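Long-range contacts in putative lipoate-protein ligase A subunit 2 (Thermoplasma acidophilum DSM 1728, PDB 3R07), which is of unknown function but is named as a subunit of a putative lipoate-protein ligase and folds as a small antiparallel sheet with helices packed on it: residues 17-22 / 82-87; 30-35 / 53-58. All blocks are in the same frame, centred on the assembly; numbering follows the deposited sequence.

Contact 1. Residues 17-22 / 82-87; sequences GLIRVT and EDFIQA
Asp83, in the first turn of helix 83-88, meets Ile19 of strand 18-26 through its backbone and its CB, which lies 4.2 Å from Ile19 CD1. Its carboxylate is engaged elsewhere: OD1 accepts from Trp12 NE1 on strand 5-13 and OD2 from the backbone N of Glu80. Phe84 follows with a CH-pi contact. Ile19 CD1 sits 3.5 Å from the centroid of the Phe84 ring, only 11° off the ring normal, so the methyl stands over the centre of one face and the two side chains cross at about a right angle. Ile19 reaches there because CG1 lies beside its backbone N (chi1 -40°) and the chain then runs extended to CD1; the other branch, CG2, is turned to the rim atom CE1 of Phe84 at 3.9 Å. The axes of strand 18-22 and helix 83-87 approach to 8.8 Å and cross at -43°. With helix 62-70, which meets Phe84 through Ile66 and Tyr70, helix 83-88 lies against the three-stranded antiparallel sheet, forming an alpha/beta sandwich. One turn on, Ala87 brings its CB between two strand residues, 4.0 Å from Ile19 CG2 and 3.9 Å from Val21 CG2. With a single methyl at Ala87 the backbones can come close: the CA atoms of Ile19 and Ala87 are 6.3 Å apart, and Val21 CG2 also touches the carbonyl O of Ala87.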
loop_
_atom_site.group_PDB
_atom_site.type_symbol
_atom_site.label_atom_id
_atom_site.label_comp_id
_atom_site.label_asym_id
_atom_site.label_seq_id
_atom_site.Cartn_x
_atom_site.Cartn_y
_atom_site.Cartn_z
ATOM N N GLY B 17 -6.391 -5.874 7.940
ATOM C CA GLY B 17 -6.615 -6.355 6.585
ATOM C C GLY B 17 -7.876 -7.152 6.306
ATOM O O GLY B 17 -8.713 -7.374 7.184
ATOM N N LEU B 18 -8.001 -7.570 5.054
ATOM C CA LEU B 18 -9.195 -8.211 4.564
ATOM C C LEU B 18 -8.734 -9.252 3.559
ATOM O O LEU B 18 -8.150 -8.912 2.548
ATOM C CB LEU B 18 -10.126 -7.168 3.927
ATOM C CG LEU B 18 -11.559 -7.558 3.523
ATOM C CD1 LEU B 18 -12.563 -7.545 4.691
ATOM C CD2 LEU B 18 -12.084 -6.661 2.409
ATOM N N ILE B 19 -8.953 -10.523 3.859
ATOM C CA ILE B 19 -8.661 -11.591 2.907
ATOM C C ILE B 19 -9.913 -11.958 2.103
ATOM O O ILE B 19 -10.958 -12.248 2.678
ATOM C CB ILE B 19 -8.098 -12.835 3.610
ATOM C CG1 ILE B 19 -7.112 -12.415 4.715
ATOM C CG2 ILE B 19 -7.472 -13.781 2.573
ATOM C CD1 ILE B 19 -6.325 -13.539 5.341
ATOM N N ARG B 20 -9.827 -11.880 0.776
ATOM C CA ARG B 20 -10.916 -12.352 -0.096
ATOM C C ARG B 20 -10.452 -13.630 -0.721
ATOM O O ARG B 20 -9.311 -13.717 -1.182
ATOM C CB ARG B 20 -11.247 -11.381 -1.208
ATOM C CG ARG B 20 -11.390 -9.945 -0.813
ATOM C CD ARG B 20 -11.973 -9.175 -1.952
ATOM N NE ARG B 20 -12.055 -7.753 -1.666
ATOM C CZ ARG B 20 -13.037 -7.159 -0.992
ATOM N NH1 ARG B 20 -14.041 -7.871 -0.501
ATOM N NH2 ARG B 20 -13.017 -5.845 -0.797
ATOM N N VAL B 21 -11.328 -14.629 -0.731
ATOM C CA VAL B 21 -11.015 -15.915 -1.354
ATOM C C VAL B 21 -12.088 -16.286 -2.362
ATOM O O VAL B 21 -13.259 -16.031 -2.112
ATOM C CB VAL B 21 -10.905 -17.054 -0.308
ATOM C CG1 VAL B 21 -10.535 -18.304 -1.005
ATOM C CG2 VAL B 21 -9.848 -16.765 0.719
ATOM N N THR B 22 -11.695 -16.866 -3.492
ATOM C CA THR B 22 -12.649 -17.554 -4.380
ATOM C C THR B 22 -12.221 -19.011 -4.619
ATOM O O THR B 22 -11.135 -19.264 -5.159
ATOM C CB THR B 22 -12.864 -16.824 -5.739
ATOM O OG1 THR B 22 -13.700 -15.683 -5.541
ATOM C CG2 THR B 22 -13.561 -17.757 -6.778
ATOM N N GLU B 82 -4.277 -18.398 11.403
ATOM C CA GLU B 82 -5.653 -18.823 11.604
ATOM C C GLU B 82 -6.644 -17.851 10.942
ATOM O O GLU B 82 -7.852 -18.074 10.976
ATOM C CB GLU B 82 -5.966 -19.119 13.100
ATOM C CG GLU B 82 -5.869 -17.934 14.106
ATOM C CD GLU B 82 -4.441 -17.639 14.639
ATOM O OE1 GLU B 82 -3.481 -18.373 14.313
ATOM O OE2 GLU B 82 -4.285 -16.651 15.390
ATOM N N ASP B 83 -6.123 -16.788 10.325
ATOM C CA ASP B 83 -6.936 -15.864 9.513
ATOM C C ASP B 83 -7.197 -16.396 8.095
ATOM O O ASP B 83 -8.277 -16.206 7.547
ATOM C CB ASP B 83 -6.279 -14.484 9.429
ATOM C CG ASP B 83 -6.569 -13.611 10.644
ATOM O OD1 ASP B 83 -7.759 -13.323 10.917
ATOM O OD2 ASP B 83 -5.593 -13.183 11.307
ATOM N N PHE B 84 -6.198 -17.042 7.501
ATOM C CA PHE B 84 -6.370 -17.733 6.222
ATOM C C PHE B 84 -7.200 -19.017 6.367
ATOM O O PHE B 84 -7.666 -19.580 5.371
ATOM C CB PHE B 84 -5.016 -18.050 5.591
ATOM C CG PHE B 84 -4.304 -16.846 5.065
ATOM C CD1 PHE B 84 -4.597 -16.345 3.799
ATOM C CD2 PHE B 84 -3.337 -16.207 5.827
ATOM C CE1 PHE B 84 -3.937 -15.225 3.299
ATOM C CE2 PHE B 84 -2.671 -15.087 5.334
ATOM C CZ PHE B 84 -2.974 -14.591 4.068
ATOM N N ILE B 85 -7.367 -19.474 7.610
ATOM C CA ILE B 85 -8.258 -20.581 7.940
ATOM C C ILE B 85 -9.712 -20.105 7.912
ATOM O O ILE B 85 -10.530 -20.691 7.212
ATOM C CB ILE B 85 -7.843 -21.246 9.288
ATOM C CG1 ILE B 85 -6.766 -22.299 9.010
ATOM C CG2 ILE B 85 -9.043 -21.863 10.041
ATOM C CD1 ILE B 85 -5.560 -22.197 9.915
ATOM N N GLN B 86 -10.026 -19.032 8.639
ATOM C CA GLN B 86 -11.370 -18.461 8.593
ATOM C C GLN B 86 -11.775 -18.034 7.173
ATOM O O GLN B 86 -12.915 -18.249 6.762
ATOM C CB GLN B 86 -11.536 -17.290 9.580
ATOM C CG GLN B 86 -11.555 -17.664 11.078
ATOM C CD GLN B 86 -12.318 -18.956 11.379
ATOM O OE1 GLN B 86 -11.734 -19.939 11.837
ATOM N NE2 GLN B 86 -13.618 -18.960 11.111
ATOM N N ALA B 87 -10.834 -17.446 6.435
ATOM C CA ALA B 87 -11.065 -16.973 5.063
ATOM C C ALA B 87 -11.445 -18.101 4.113
ATOM O O ALA B 87 -12.382 -17.988 3.328
ATOM C CB ALA B 87 -9.825 -16.266 4.549
#

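Contact 2. Residues 30-35 / 53-58; sequences IKDIHI and MLRGSS
Arg55 extends CG away from its backbone N (chi1 -166°) and then bends at chi3 (46°), a course that carries its chain past the carbonyl of Lys31 to the carboxylate of Asp32. The two side chains lie side by side and point the same way, with guanidinium and carboxylate planes nearly perpendicular. Their salt bridge joins Arg55 NH1 to Asp32 OD1 at 3.0 Å; the N-H points well off the line to the acceptor, and OD1 lies out of the guanidinium plane. Asp32 OD1 also accepts from the backbone N of Ile33, 2.9 Å away and above the carboxylate plane, so two donors limit the rotation of this carboxylate. The stronger partner of Arg55 is Asp52 on helix 46-54, which takes NH2 in a salt bridge, so that the two acids hold the guanidinium through NH1 and NH2.

Next to these charged groups, Leu54 turns toward the sheet. Its CD1 meets Ile33 CD1 at 3.6 Å, while its CB is 4.2 Å from Ile30 CD1; Leu88 of helix 83-88 touches both Leu54 and Ile33. The carbonyl O of Leu54 accepts from Ser57 N at 2.7 Å, tying the turn back to the helix end. In that turn the peptide bond from Arg55 to Gly56 is modelled as cis. Beyond it, Ile30 N donates to Ser57 O at 3.0 Å in a nearly straight bond, 165° at the hydrogen. Lys31 and Asp32 both face Asp24 on strand 18-26, which makes this a classic beta bulge in an edge strand of the chain's antiparallel sheet, met by the exit turn of helix 46-54.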
loop_
_atom_site.group_PDB
_atom_site.type_symbol
_atom_site.label_atom_id
_atom_site.label_comp_id
_atom_site.label_asym_id
_atom_site.label_seq_id
_atom_site.Cartn_x
_atom_site.Cartn_y
_atom_site.Cartn_z
ATOM N N ILE B 30 -10.031 -29.214 -4.543
ATOM C CA ILE B 30 -9.890 -27.818 -4.941
ATOM C C ILE B 30 -9.434 -27.741 -6.389
ATOM O O ILE B 30 -8.316 -28.137 -6.721
ATOM C CB ILE B 30 -8.911 -27.060 -4.007
ATOM C CG1 ILE B 30 -9.513 -26.920 -2.596
ATOM C CG2 ILE B 30 -8.549 -25.689 -4.606
ATOM C CD1 ILE B 30 -8.534 -26.465 -1.538
ATOM N N LYS B 31 -10.311 -27.244 -7.255
ATOM C CA LYS B 31 -10.034 -27.204 -8.678
ATOM C C LYS B 31 -9.295 -25.919 -8.994
ATOM O O LYS B 31 -8.356 -25.905 -9.790
ATOM C CB LYS B 31 -11.342 -27.288 -9.466
ATOM C CG LYS B 31 -11.184 -27.355 -10.968
ATOM C CD LYS B 31 -12.526 -27.562 -11.668
ATOM C CE LYS B 31 -12.321 -27.569 -13.199
ATOM N NZ LYS B 31 -13.520 -28.077 -13.964
ATOM N N ASP B 32 -9.754 -24.832 -8.378
ATOM C CA ASP B 32 -9.086 -23.556 -8.471
ATOM C C ASP B 32 -9.233 -22.728 -7.201
ATOM O O ASP B 32 -10.146 -22.951 -6.388
ATOM C CB ASP B 32 -9.574 -22.762 -9.665
ATOM C CG ASP B 32 -8.452 -21.980 -10.324
ATOM O OD1 ASP B 32 -7.327 -21.933 -9.749
ATOM O OD2 ASP B 32 -8.688 -21.428 -11.428
ATOM N N ILE B 33 -8.307 -21.782 -7.034
ATOM C CA ILE B 33 -8.347 -20.857 -5.915
ATOM C C ILE B 33 -7.690 -19.530 -6.296
ATOM O O ILE B 33 -6.720 -19.473 -7.064
ATOM C CB ILE B 33 -7.791 -21.500 -4.576
ATOM C CG1 ILE B 33 -7.831 -20.503 -3.408
ATOM C CG2 ILE B 33 -6.411 -22.144 -4.777
ATOM C CD1 ILE B 33 -7.539 -21.094 -2.064
ATOM N N HIS B 34 -8.265 -18.454 -5.783
ATOM C CA HIS B 34 -7.727 -17.141 -6.002
ATOM C C HIS B 34 -7.821 -16.429 -4.676
ATOM O O HIS B 34 -8.891 -16.350 -4.093
ATOM C CB HIS B 34 -8.468 -16.434 -7.145
ATOM C CG HIS B 34 -8.325 -14.941 -7.132
ATOM N ND1 HIS B 34 -7.123 -14.296 -7.374
ATOM C CD2 HIS B 34 -9.240 -13.962 -6.907
ATOM C CE1 HIS B 34 -7.307 -12.989 -7.287
ATOM N NE2 HIS B 34 -8.583 -12.760 -7.009
ATOM N N ILE B 35 -6.678 -15.983 -4.163
ATOM C CA ILE B 35 -6.633 -15.224 -2.920
ATOM C C ILE B 35 -6.248 -13.767 -3.212
ATOM O O ILE B 35 -5.311 -13.491 -3.962
ATOM C CB ILE B 35 -5.649 -15.824 -1.914
ATOM C CG1 ILE B 35 -5.891 -17.327 -1.757
ATOM C CG2 ILE B 35 -5.777 -15.129 -0.583
ATOM C CD1 ILE B 35 -4.814 -18.075 -0.996
ATOM N N MET B 53 -0.328 -24.532 -3.788
ATOM C CA MET B 53 -0.325 -25.601 -2.809
ATOM C C MET B 53 -1.724 -26.124 -2.571
ATOM O O MET B 53 -1.941 -27.328 -2.598
ATOM C CB MET B 53 0.317 -25.127 -1.505
ATOM C CG MET B 53 1.842 -24.990 -1.619
ATOM S SD MET B 53 2.598 -24.220 -0.173
ATOM C CE MET B 53 4.320 -24.564 -0.578
ATOM N N LEU B 54 -2.670 -25.213 -2.370
ATOM C CA LEU B 54 -4.074 -25.564 -2.199
ATOM C C LEU B 54 -4.705 -26.223 -3.447
ATOM O O LEU B 54 -5.550 -27.111 -3.316
ATOM C CB LEU B 54 -4.869 -24.345 -1.731
ATOM C CG LEU B 54 -4.522 -23.860 -0.319
ATOM C CD1 LEU B 54 -4.708 -22.349 -0.143
ATOM C CD2 LEU B 54 -5.323 -24.608 0.713
ATOM N N ARG B 55 -4.279 -25.804 -4.638
ATOM C CA ARG B 55 -4.707 -26.405 -5.904
ATOM C C ARG B 55 -3.864 -27.653 -6.333
ATOM O O ARG B 55 -2.651 -27.543 -6.584
ATOM C CB ARG B 55 -4.665 -25.327 -6.993
ATOM C CG ARG B 55 -5.397 -25.695 -8.288
ATOM C CD ARG B 55 -5.354 -24.612 -9.392
ATOM N NE ARG B 55 -4.014 -24.073 -9.551
ATOM C CZ ARG B 55 -3.648 -22.840 -9.212
ATOM N NH1 ARG B 55 -4.536 -21.990 -8.729
ATOM N NH2 ARG B 55 -2.386 -22.457 -9.364
ATOM N N GLY B 56 -4.453 -28.851 -6.392
ATOM C CA GLY B 56 -5.730 -29.187 -5.812
ATOM C C GLY B 56 -5.498 -30.241 -4.753
ATOM O O GLY B 56 -5.137 -31.372 -5.053
ATOM N N SER B 57 -5.670 -29.839 -3.507
ATOM C CA SER B 57 -5.675 -30.728 -2.369
ATOM C C SER B 57 -7.119 -30.945 -2.007
ATOM O O SER B 57 -8.005 -30.674 -2.799
ATOM C CB SER B 57 -4.972 -30.059 -1.187
ATOM O OG SER B 57 -3.660 -29.645 -1.528
ATOM N N SER B 58 -7.362 -31.398 -0.789
ATOM C CA SER B 58 -8.707 -31.667 -0.331
ATOM C C SER B 58 -9.086 -30.697 0.750
ATOM O O SER B 58 -8.346 -30.509 1.707
ATOM C CB SER B 58 -8.825 -33.103 0.184
ATOM O OG SER B 58 -9.064 -34.000 -0.892
#

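Contacts 1 and 2 lie on opposite sides of the chain's centre, with their own centres about 14 Å apart, yet they share one sheet because strands 18-26 and 29-36 are antiparallel neighbours. A probable backbone hydrogen bond joins them, Thr22 N to His34 O at 2.9 Å. Apolar packing joins them too: Ile19 CG2 of contact 1 is 3.8 Å from Ile35 CG2 of contact 2. Along the chain, the 30-35 / 53-58 pair falls wholly between the segments of 17-22 / 82-87. Helix 83-88, part of contact 1, also reaches contact 2 through its last residue.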